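Local coordinates for phosphoglycerol transferase GacH (Streptococcus pyogenes MGAS5005, PDB 6DGM), which probably transfers sn-glycerol 1-phosphate onto the streptococcal rhamnose polysaccharide, the present chain being the metal-dependent, sulfatase-like C-terminal domain of a membrane protein, at residues A[66-69]-A[70-74]; A[124-127]-A[128-131]; A[146-149]-A[150-154]; A[294-298]-A[299-303]. All blocks are in the same frame, centred on the assembly; numbering follows the deposited sequence.

All four contacts are local: each lies within one short stretch of chain, a helix, a turn or a strand end, and they follow one another along the chain without nesting or crossing. Interaction 1 is the helix 66-74, which leads into strand 77-81. Interaction 2 is a 3-10 turn ahead of strand 135-139. Interaction 3 starts helix 148-154, the helix between strands 135-139 and 159-162, and reaches the bound sn-glycerol-1-phosphate. Interaction 4 turns the chain out of strand 290-297. Interactions 1 and 4 lie side by side, I71 packing on F294 and K303 NZ standing 2.8 Å from K72 O, a probable hydrogen bond. Interactions 1 and 3 lie on opposite sides of the chain's centre, about 33 Å apart between centres.

Interaction 1 of 4, residues A[66-69]-A[70-74]; sequences PNIK and AIKNS
The flat carboxamide of N73 sits beside the carbonyl of K69, whose oxygen stands almost straight above one face of the amide, with K69 O 3.4 Å from N73 CG. In this position the ND2 hydrogens do not point at K69 O. The amide instead uses its oxygen: a water donates to K69 O and, weakly, to N73 OD1, joining the two residues beside the backbone bond N73 N to K69 O of 3.0 Å. The other turns of helix 66-74 are regular, as in K72 N to I68 O at 2.9 Å. I71 lays its CG1 branch against N67 O at 3.2 Å, since chi1 of -67° sets CG1 beside the backbone N, while the rest of the side chain packs on L253 and F294. I68 is buried on T249 of helix 229-257. Both lysines send their ends to acids elsewhere, K69 to D63 and K72 to D292. P66 suits a first turn, where no backbone N-H is needed, and the next two N-H groups, of N67 and I68, are taken by the carboxylate of D246. In the last residues S74 OG donates 2.7 Å to I71 O, in the carbonyl plane and on a lone pair. The chemistry implies a helix whose first N-H groups are held by an acid, its apolar face turned inward and its lysines paired with acids.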
loop_
_atom_site.group_PDB
_atom_site.type_symbol
_atom_site.label_atom_id
_atom_site.label_comp_id
_atom_site.label_asym_id
_atom_site.label_seq_id
_atom_site.Cartn_x
_atom_site.Cartn_y
_atom_site.Cartn_z
ATOM N N PRO A 66 15.595 7.843 -10.965
ATOM C CA PRO A 66 16.834 7.043 -10.877
ATOM C C PRO A 66 17.111 6.491 -9.491
ATOM O O PRO A 66 17.534 5.333 -9.372
ATOM C CB PRO A 66 17.926 8.020 -11.343
ATOM C CG PRO A 66 17.366 9.365 -11.022
ATOM C CD PRO A 66 15.884 9.259 -11.273
ATOM N N ASN A 67 16.855 7.270 -8.435
ATOM C CA ASN A 67 17.114 6.773 -7.088
ATOM C C ASN A 67 16.118 5.690 -6.697
ATOM O O ASN A 67 16.485 4.699 -6.060
ATOM C CB ASN A 67 17.076 7.913 -6.073
ATOM C CG ASN A 67 18.177 8.928 -6.306
ATOM O OD1 ASN A 67 19.360 8.604 -6.232
ATOM N ND2 ASN A 67 17.795 10.152 -6.606
ATOM N N ILE A 68 14.853 5.857 -7.067
ATOM C CA ILE A 68 13.868 4.838 -6.723
ATOM C C ILE A 68 14.124 3.565 -7.510
ATOM O O ILE A 68 13.976 2.454 -6.976
ATOM C CB ILE A 68 12.446 5.405 -6.876
ATOM C CG1 ILE A 68 12.149 6.335 -5.685
ATOM C CG2 ILE A 68 11.417 4.263 -6.926
ATOM C CD1 ILE A 68 10.876 7.148 -5.818
ATOM N N LYS A 69 14.594 3.681 -8.751
ATOM C CA LYS A 69 14.931 2.477 -9.497
ATOM C C LYS A 69 16.097 1.747 -8.850
ATOM O O LYS A 69 16.110 0.510 -8.795
ATOM C CB LYS A 69 15.230 2.796 -10.951
ATOM C CG LYS A 69 13.969 3.161 -11.735
ATOM C CD LYS A 69 14.139 2.888 -13.218
ATOM C CE LYS A 69 14.923 3.978 -13.913
ATOM N NZ LYS A 69 14.038 4.774 -14.825
ATOM N N ALA A 70 17.071 2.496 -8.332
ATOM C CA ALA A 70 18.197 1.876 -7.653
ATOM C C ALA A 70 17.750 1.200 -6.363
ATOM O O ALA A 70 18.262 0.134 -6.002
ATOM C CB ALA A 70 19.251 2.931 -7.357
ATOM N N ILE A 71 16.826 1.824 -5.639
ATOM C CA ILE A 71 16.274 1.191 -4.446
ATOM C C ILE A 71 15.582 -0.114 -4.819
ATOM O O ILE A 71 15.802 -1.158 -4.191
ATOM C CB ILE A 71 15.331 2.163 -3.713
ATOM C CG1 ILE A 71 16.132 3.329 -3.135
ATOM C CG2 ILE A 71 14.560 1.412 -2.626
ATOM C CD1 ILE A 71 15.298 4.575 -2.896
ATOM N N LYS A 72 14.751 -0.086 -5.869
ATOM C CA LYS A 72 14.039 -1.291 -6.287
ATOM C C LYS A 72 15.014 -2.418 -6.628
ATOM O O LYS A 72 14.751 -3.592 -6.341
ATOM C CB LYS A 72 13.138 -0.978 -7.483
ATOM C CG LYS A 72 11.957 -0.057 -7.162
ATOM C CD LYS A 72 11.052 0.180 -8.377
ATOM C CE LYS A 72 10.235 -1.058 -8.718
ATOM N NZ LYS A 72 9.557 -0.944 -10.035
ATOM N N ASN A 73 16.151 -2.079 -7.237
ATOM C CA ASN A 73 17.120 -3.100 -7.592
ATOM C C ASN A 73 17.779 -3.728 -6.366
ATOM O O ASN A 73 18.325 -4.829 -6.479
ATOM C CB ASN A 73 18.196 -2.502 -8.503
ATOM C CG ASN A 73 17.706 -2.275 -9.917
ATOM O OD1 ASN A 73 16.816 -2.978 -10.405
ATOM N ND2 ASN A 73 18.291 -1.286 -10.590
ATOM N N SER A 74 17.718 -3.061 -5.204
ATOM C CA SER A 74 18.469 -3.450 -4.018
ATOM C C SER A 74 17.648 -4.232 -3.006
ATOM O O SER A 74 18.205 -4.721 -2.018
ATOM C CB SER A 74 19.008 -2.205 -3.292
ATOM O OG SER A 74 17.970 -1.493 -2.598
HETATM O O HOH W 1 14.759 -0.859 -10.902
#

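Interaction 2 of 4, residues A[124-127]-A[128-131]; sequences HTIS and EFYQ
A one-turn 3-10 segment in the loop ahead of strand 135-139 is clasped from outside by H124 and E128. H124 ND1 donates 2.9 Å to E128 OE2, which it meets on the syn side, and a second, weak bond runs from H124 ND1 to E128 OE1 at 3.2 Å. The oxygen lies in the imidazole plane, and ring and carboxylate are only 26° apart, so the acid faces the ring edge nearly flat. E128 manages this by placing CG in the crowded position between its own N and carbonyl carbon (chi1 73°) and then running straight on through chi2 of 180°, which folds the acid back toward the start of the turn. On the way CG passes 3.2 Å from T125 O and covers one face of the F129 ring. The backbone bonds are the i to i+3 links of a 3-10 turn: E128 N to T125 O at 3.2 Å and Y130 N to S127 O at 3.1 Å. Within this sulfatase-like alpha/beta domain the turn lies against the central sheet, I126 packing on Y43 and F200 of two neighbouring strands and on F319 of helix 314-321. T125 OG1 and S127 OG are hydrogen-bonded at 2.7 Å, and either could be the donor, pairing two small polar groups in a buried place. F129 turns its ring edge to I126 O, with CD2 3.3 Å from that oxygen, while Y130 OH bonds to the backbone of Q39 and H124 stacks on F379.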
loop_
_atom_site.group_PDB
_atom_site.type_symbol
_atom_site.label_atom_id
_atom_site.label_comp_id
_atom_site.label_asym_id
_atom_site.label_seq_id
_atom_site.Cartn_x
_atom_site.Cartn_y
_atom_site.Cartn_z
ATOM N N HIS A 124 -9.313 -6.339 11.440
ATOM C CA HIS A 124 -7.928 -6.733 11.681
ATOM C C HIS A 124 -7.002 -6.096 10.655
ATOM O O HIS A 124 -7.269 -6.149 9.451
ATOM C CB HIS A 124 -7.801 -8.250 11.667
ATOM C CG HIS A 124 -8.444 -8.884 12.855
ATOM N ND1 HIS A 124 -7.834 -8.908 14.092
ATOM C CD2 HIS A 124 -9.655 -9.472 13.019
ATOM C CE1 HIS A 124 -8.633 -9.507 14.959
ATOM N NE2 HIS A 124 -9.747 -9.849 14.336
ATOM N N THR A 125 -5.923 -5.477 11.149
ATOM C CA THR A 125 -4.976 -4.753 10.318
ATOM C C THR A 125 -3.570 -4.917 10.894
ATOM O O THR A 125 -3.383 -5.322 12.047
ATOM C CB THR A 125 -5.278 -3.242 10.272
ATOM O OG1 THR A 125 -5.069 -2.677 11.573
ATOM C CG2 THR A 125 -6.701 -2.957 9.797
ATOM N N ILE A 126 -2.573 -4.567 10.080
ATOM C CA ILE A 126 -1.182 -4.628 10.523
ATOM C C ILE A 126 -0.961 -3.775 11.766
ATOM O O ILE A 126 -0.093 -4.081 12.584
ATOM C CB ILE A 126 -0.251 -4.241 9.356
ATOM C CG1 ILE A 126 1.217 -4.230 9.781
ATOM C CG2 ILE A 126 -0.636 -2.873 8.775
ATOM C CD1 ILE A 126 1.710 -5.544 10.327
ATOM N N SER A 127 -1.750 -2.717 11.948
ATOM C CA SER A 127 -1.511 -1.789 13.044
ATOM C C SER A 127 -1.857 -2.364 14.410
ATOM O O SER A 127 -1.372 -1.841 15.425
ATOM C CB SER A 127 -2.288 -0.484 12.809
ATOM O OG SER A 127 -3.697 -0.701 12.826
ATOM N N GLU A 128 -2.665 -3.434 14.468
ATOM C CA GLU A 128 -3.104 -3.945 15.762
ATOM C C GLU A 128 -1.971 -4.535 16.590
ATOM O O GLU A 128 -2.131 -4.696 17.805
ATOM C CB GLU A 128 -4.219 -4.989 15.609
ATOM C CG GLU A 128 -3.769 -6.333 15.066
ATOM C CD GLU A 128 -4.926 -7.332 14.947
ATOM O OE1 GLU A 128 -5.536 -7.680 15.984
ATOM O OE2 GLU A 128 -5.208 -7.769 13.826
ATOM N N PHE A 129 -0.843 -4.877 15.972
ATOM C CA PHE A 129 0.275 -5.445 16.711
ATOM C C PHE A 129 1.104 -4.392 17.429
ATOM O O PHE A 129 1.998 -4.755 18.200
ATOM C CB PHE A 129 1.143 -6.253 15.747
ATOM C CG PHE A 129 0.381 -7.354 15.054
ATOM C CD1 PHE A 129 0.037 -8.503 15.729
ATOM C CD2 PHE A 129 -0.018 -7.208 13.745
ATOM C CE1 PHE A 129 -0.681 -9.507 15.095
ATOM C CE2 PHE A 129 -0.731 -8.187 13.111
ATOM C CZ PHE A 129 -1.063 -9.343 13.779
ATOM N N TYR A 130 0.800 -3.116 17.207
ATOM C CA TYR A 130 1.485 -1.992 17.818
ATOM C C TYR A 130 0.596 -1.388 18.894
ATOM O O TYR A 130 -0.634 -1.442 18.806
ATOM C CB TYR A 130 1.802 -0.944 16.726
ATOM C CG TYR A 130 2.751 -1.535 15.714
ATOM C CD1 TYR A 130 2.287 -2.296 14.664
ATOM C CD2 TYR A 130 4.119 -1.362 15.842
ATOM C CE1 TYR A 130 3.149 -2.881 13.760
ATOM C CE2 TYR A 130 5.001 -1.943 14.934
ATOM C CZ TYR A 130 4.505 -2.698 13.894
ATOM O OH TYR A 130 5.365 -3.287 12.984
ATOM N N GLN A 131 1.223 -0.837 19.926
ATOM C CA GLN A 131 0.476 -0.091 20.928
ATOM C C GLN A 131 -0.258 1.068 20.265
ATOM O O GLN A 131 0.238 1.683 19.317
ATOM C CB GLN A 131 1.433 0.445 21.984
ATOM C CG GLN A 131 2.146 -0.671 22.751
ATOM C CD GLN A 131 3.158 -0.150 23.729
ATOM O OE1 GLN A 131 2.814 0.546 24.692
ATOM N NE2 GLN A 131 4.430 -0.485 23.499
#

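Interaction 3 of 4, residues A[146-149]-A[150-154]. With 1GP (sn-glycerol-1-phosphate), chain D.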
loop_
_atom_site.group_PDB
_atom_site.type_symbol
_atom_site.label_atom_id
_atom_site.label_comp_id
_atom_site.label_asym_id
_atom_site.label_seq_id
_atom_site.Cartn_x
_atom_site.Cartn_y
_atom_site.Cartn_z
ATOM N N PHE A 146 -12.379 11.039 2.474
ATOM C CA PHE A 146 -12.495 9.584 2.366
ATOM C C PHE A 146 -12.690 8.900 3.709
ATOM O O PHE A 146 -12.331 7.736 3.887
ATOM C CB PHE A 146 -11.348 8.991 1.554
ATOM C CG PHE A 146 -11.414 9.383 0.132
ATOM C CD1 PHE A 146 -12.359 8.800 -0.713
ATOM C CD2 PHE A 146 -10.632 10.425 -0.361
ATOM C CE1 PHE A 146 -12.470 9.213 -2.043
ATOM C CE2 PHE A 146 -10.741 10.831 -1.675
ATOM C CZ PHE A 146 -11.653 10.222 -2.518
ATOM N N ASN A 147 -13.308 9.604 4.649
ATOM C CA ASN A 147 -13.646 9.048 5.958
ATOM C C ASN A 147 -12.416 8.632 6.757
ATOM O O ASN A 147 -12.520 7.824 7.667
ATOM C CB ASN A 147 -14.596 7.846 5.810
ATOM C CG ASN A 147 -15.494 7.643 7.007
ATOM O OD1 ASN A 147 -15.850 8.591 7.699
ATOM N ND2 ASN A 147 -15.911 6.383 7.232
ATOM N N ARG A 148 -11.232 9.178 6.466
ATOM C CA ARG A 148 -10.028 8.664 7.113
ATOM C C ARG A 148 -10.024 8.885 8.626
ATOM O O ARG A 148 -9.539 8.034 9.381
ATOM C CB ARG A 148 -8.771 9.252 6.490
ATOM C CG ARG A 148 -8.478 8.738 5.093
ATOM C CD ARG A 148 -7.068 9.062 4.712
ATOM N NE ARG A 148 -6.737 8.632 3.359
ATOM C CZ ARG A 148 -6.831 9.386 2.265
ATOM N NH1 ARG A 148 -7.272 10.647 2.310
ATOM N NH2 ARG A 148 -6.502 8.852 1.105
ATOM N N LYS A 149 -10.541 10.025 9.096
ATOM C CA LYS A 149 -10.474 10.306 10.523
ATOM C C LYS A 149 -11.249 9.255 11.308
ATOM O O LYS A 149 -10.794 8.781 12.354
ATOM C CB LYS A 149 -11.031 11.696 10.806
ATOM C CG LYS A 149 -10.866 12.169 12.237
ATOM C CD LYS A 149 -11.610 13.472 12.455
ATOM C CE LYS A 149 -11.545 13.952 13.892
ATOM N NZ LYS A 149 -10.205 14.466 14.221
ATOM N N THR A 150 -12.429 8.890 10.810
ATOM C CA THR A 150 -13.228 7.852 11.445
ATOM C C THR A 150 -12.509 6.517 11.419
ATOM O O THR A 150 -12.496 5.786 12.417
ATOM C CB THR A 150 -14.553 7.749 10.696
ATOM O OG1 THR A 150 -15.246 8.987 10.836
ATOM C CG2 THR A 150 -15.382 6.622 11.253
ATOM N N VAL A 151 -11.885 6.187 10.288
ATOM C CA VAL A 151 -11.189 4.913 10.160
ATOM C C VAL A 151 -10.034 4.840 11.157
ATOM O O VAL A 151 -9.919 3.884 11.929
ATOM C CB VAL A 151 -10.681 4.725 8.724
ATOM C CG1 VAL A 151 -9.768 3.522 8.618
ATOM C CG2 VAL A 151 -11.844 4.594 7.770
ATOM N N TYR A 152 -9.150 5.843 11.139
ATOM C CA TYR A 152 -7.983 5.783 12.011
ATOM C C TYR A 152 -8.362 5.895 13.478
ATOM O O TYR A 152 -7.694 5.296 14.318
ATOM C CB TYR A 152 -6.907 6.797 11.583
ATOM C CG TYR A 152 -6.235 6.348 10.306
ATOM C CD1 TYR A 152 -5.398 5.234 10.299
ATOM C CD2 TYR A 152 -6.466 7.006 9.100
ATOM C CE1 TYR A 152 -4.795 4.805 9.134
ATOM C CE2 TYR A 152 -5.878 6.569 7.929
ATOM C CZ TYR A 152 -5.044 5.454 7.957
ATOM O OH TYR A 152 -4.440 4.979 6.822
ATOM N N SER A 153 -9.420 6.637 13.805
ATOM C CA SER A 153 -9.931 6.666 15.170
ATOM C C SER A 153 -10.412 5.285 15.607
ATOM O O SER A 153 -10.100 4.823 16.709
ATOM C CB SER A 153 -11.046 7.702 15.284
ATOM O OG SER A 153 -11.613 7.667 16.586
ATOM N N ASN A 154 -11.169 4.607 14.750
ATOM C CA ASN A 154 -11.660 3.284 15.123
ATOM C C ASN A 154 -10.562 2.238 15.140
ATOM O O ASN A 154 -10.719 1.211 15.816
ATOM C CB ASN A 154 -12.792 2.873 14.206
ATOM C CG ASN A 154 -14.100 3.480 14.622
ATOM O OD1 ASN A 154 -14.527 3.337 15.771
ATOM N ND2 ASN A 154 -14.728 4.191 13.719
HETATM C C3 1GP D . -6.966 13.383 -0.859
HETATM O O3 1GP D . -6.109 11.103 -0.735
HETATM C C2 1GP D . -7.077 11.962 -1.370
HETATM O O2 1GP D . -7.382 13.515 0.498
HETATM C C1 1GP D . -6.899 11.915 -2.881
HETATM O O1P 1GP D . -7.307 10.643 -3.393
HETATM O O2P 1GP D . -6.078 10.303 -5.727
HETATM O O3P 1GP D . -8.421 9.272 -5.119
HETATM O O4P 1GP D . -8.154 11.773 -5.503
HETATM P P 1GP D . -7.456 10.472 -4.999
HETATM O O HOH W 2 -13.931 10.950 8.897
#
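R148 and Y152 form the close, buried side of this first helical turn. Y152 N donates to R148 O at 2.8 Å in a virtually straight bond, and the tyrosine edge atom CD2 comes 4.1 Å from R148 CB. The outer side is looser: T150 CB lies 3.4 Å from N147 OD1, and a water links N147 OD1 to T150 N at the start of the helix. N147 has left-handed backbone angles, which asparagine tolerates well, and its ND2 bonds to Y113 O. K149 reaches away along the surface to G165 O. From the inner side R148 extends, straight from CG to NE, to the bound sn-glycerol-1-phosphate. There NH2 donates 2.9 Å to the ligand's O3, the hydroxyl on its central carbon, while NH1 adds weak bonds to O3 and to the terminal hydroxyl O2. F146 CE2 lies 3.8 Å from the ligand's O1P. The carboxylate of E93 holds both R148 NE and Y152 OH, making it a second-shell group that sets the guanidinium's rotation. The chemistry implies that R148 reads the glycerol hydroxyls rather than the phosphate, and probably helps to orient the glycerol beside the manganese site.

Interaction 4 of 4, residues A[294-298]-A[299-303]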
loop_
_atom_site.group_PDB
_atom_site.type_symbol
_atom_site.label_atom_id
_atom_site.label_comp_id
_atom_site.label_asym_id
_atom_site.label_seq_id
_atom_site.Cartn_x
_atom_site.Cartn_y
_atom_site.Cartn_z
ATOM N N PHE A 294 8.256 -0.833 -3.475
ATOM C CA PHE A 294 9.398 -1.491 -2.858
ATOM C C PHE A 294 9.136 -1.683 -1.370
ATOM O O PHE A 294 8.318 -0.986 -0.761
ATOM C CB PHE A 294 10.737 -0.778 -3.128
ATOM C CG PHE A 294 10.876 0.599 -2.519
ATOM C CD1 PHE A 294 11.121 0.755 -1.172
ATOM C CD2 PHE A 294 10.830 1.736 -3.318
ATOM C CE1 PHE A 294 11.275 2.004 -0.610
ATOM C CE2 PHE A 294 11.002 2.997 -2.765
ATOM C CZ PHE A 294 11.232 3.130 -1.410
ATOM N N ILE A 295 9.844 -2.653 -0.798
ATOM C CA ILE A 295 9.796 -2.957 0.623
ATOM C C ILE A 295 11.251 -2.932 1.072
ATOM O O ILE A 295 12.038 -3.789 0.662
ATOM C CB ILE A 295 9.136 -4.313 0.906
ATOM C CG1 ILE A 295 7.693 -4.322 0.375
ATOM C CG2 ILE A 295 9.146 -4.575 2.401
ATOM C CD1 ILE A 295 6.931 -5.639 0.581
ATOM N N TRP A 296 11.624 -1.903 1.845
ATOM C CA TRP A 296 13.018 -1.602 2.154
ATOM C C TRP A 296 13.178 -1.462 3.660
ATOM O O TRP A 296 12.425 -0.712 4.290
ATOM C CB TRP A 296 13.412 -0.276 1.489
ATOM C CG TRP A 296 14.805 0.232 1.782
ATOM C CD1 TRP A 296 15.917 0.026 1.031
ATOM C CD2 TRP A 296 15.216 1.044 2.892
ATOM N NE1 TRP A 296 16.995 0.652 1.596
ATOM C CE2 TRP A 296 16.594 1.283 2.743
ATOM C CE3 TRP A 296 14.555 1.577 3.999
ATOM C CZ2 TRP A 296 17.330 2.049 3.656
ATOM C CZ3 TRP A 296 15.275 2.339 4.900
ATOM C CH2 TRP A 296 16.650 2.576 4.722
ATOM N N SER A 297 14.167 -2.166 4.221
ATOM C CA SER A 297 14.559 -2.053 5.622
ATOM C C SER A 297 15.861 -1.268 5.741
ATOM O O SER A 297 16.672 -1.212 4.811
ATOM C CB SER A 297 14.756 -3.435 6.257
ATOM O OG SER A 297 13.628 -4.267 6.089
ATOM N N ASN A 298 16.067 -0.678 6.913
ATOM C CA ASN A 298 17.220 0.187 7.133
ATOM C C ASN A 298 18.477 -0.564 7.532
ATOM O O ASN A 298 19.490 0.075 7.827
ATOM C CB ASN A 298 16.890 1.284 8.147
ATOM C CG ASN A 298 16.703 0.761 9.545
ATOM O OD1 ASN A 298 16.483 -0.442 9.767
ATOM N ND2 ASN A 298 16.783 1.665 10.508
ATOM N N GLY A 299 18.442 -1.892 7.526
ATOM C CA GLY A 299 19.642 -2.686 7.719
ATOM C C GLY A 299 19.958 -3.456 6.454
ATOM O O GLY A 299 20.008 -2.870 5.369
ATOM N N THR A 300 20.136 -4.764 6.571
ATOM C CA THR A 300 20.389 -5.615 5.420
ATOM C C THR A 300 19.066 -6.028 4.797
ATOM O O THR A 300 18.098 -6.319 5.505
ATOM C CB THR A 300 21.176 -6.853 5.855
ATOM O OG1 THR A 300 22.402 -6.442 6.483
ATOM C CG2 THR A 300 21.497 -7.731 4.657
ATOM N N ASN A 301 19.012 -6.010 3.468
ATOM C CA ASN A 301 17.787 -6.317 2.745
ATOM C C ASN A 301 17.981 -7.573 1.920
ATOM O O ASN A 301 18.982 -7.699 1.207
ATOM C CB ASN A 301 17.388 -5.178 1.806
ATOM C CG ASN A 301 16.675 -4.077 2.526
ATOM O OD1 ASN A 301 15.677 -4.319 3.221
ATOM N ND2 ASN A 301 17.186 -2.862 2.401
ATOM N N GLU A 302 17.048 -8.506 2.055
ATOM C CA GLU A 302 16.874 -9.538 1.055
ATOM C C GLU A 302 16.136 -8.940 -0.140
ATOM O O GLU A 302 15.633 -7.811 -0.098
ATOM C CB GLU A 302 16.053 -10.693 1.623
ATOM C CG GLU A 302 16.727 -11.428 2.771
ATOM C CD GLU A 302 17.847 -12.338 2.308
ATOM O OE1 GLU A 302 17.642 -13.082 1.324
ATOM O OE2 GLU A 302 18.934 -12.308 2.926
ATOM N N LYS A 303 16.083 -9.699 -1.227
ATOM C CA LYS A 303 15.304 -9.313 -2.401
ATOM C C LYS A 303 14.467 -10.540 -2.754
ATOM O O LYS A 303 14.937 -11.450 -3.447
ATOM C CB LYS A 303 16.191 -8.856 -3.552
ATOM C CG LYS A 303 15.408 -8.281 -4.714
ATOM C CD LYS A 303 16.268 -7.430 -5.631
ATOM C CE LYS A 303 15.485 -7.055 -6.885
ATOM N NZ LYS A 303 14.218 -6.341 -6.599
HETATM O O HOH W 3 19.247 -0.588 4.266
#
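N301 turns its amide back on S297, lying alongside the strand end so that both amide atoms grip one residue. S297 N donates to N301 OD1 at 2.8 Å, in the amide carbonyl plane and on a lone pair, and N301 ND2 returns a bond to S297 O at 3.0 Å, again on a lone pair of the acceptor. The side chain thereby stands in for a neighbouring strand, answering both the N-H and the C=O of S297. The same ND2 lies over one face of the W296 indole, 3.4 Å from CD1, with ring and amide planes 48° apart. W296 offers that face because its CG stands anti to the backbone N (chi1 176°), which leaves the ring beside the loop. A water joins S297 O to G299 O at 2.7 and 2.6 Å, closing the turn, and G299 adopts backbone angles seldom reached by residues with a side chain. N298 fixes the bend with its amide on the backbone of K261, L256 and I263. H321 NE2 of helix 314-321 also bonds N301 OD1. Strand 290-297 thus leaves the sheet between helix 314-321, touched by I295 and S297, and helices 229-257 and 66-74, on which W296 rests through L253 and I71.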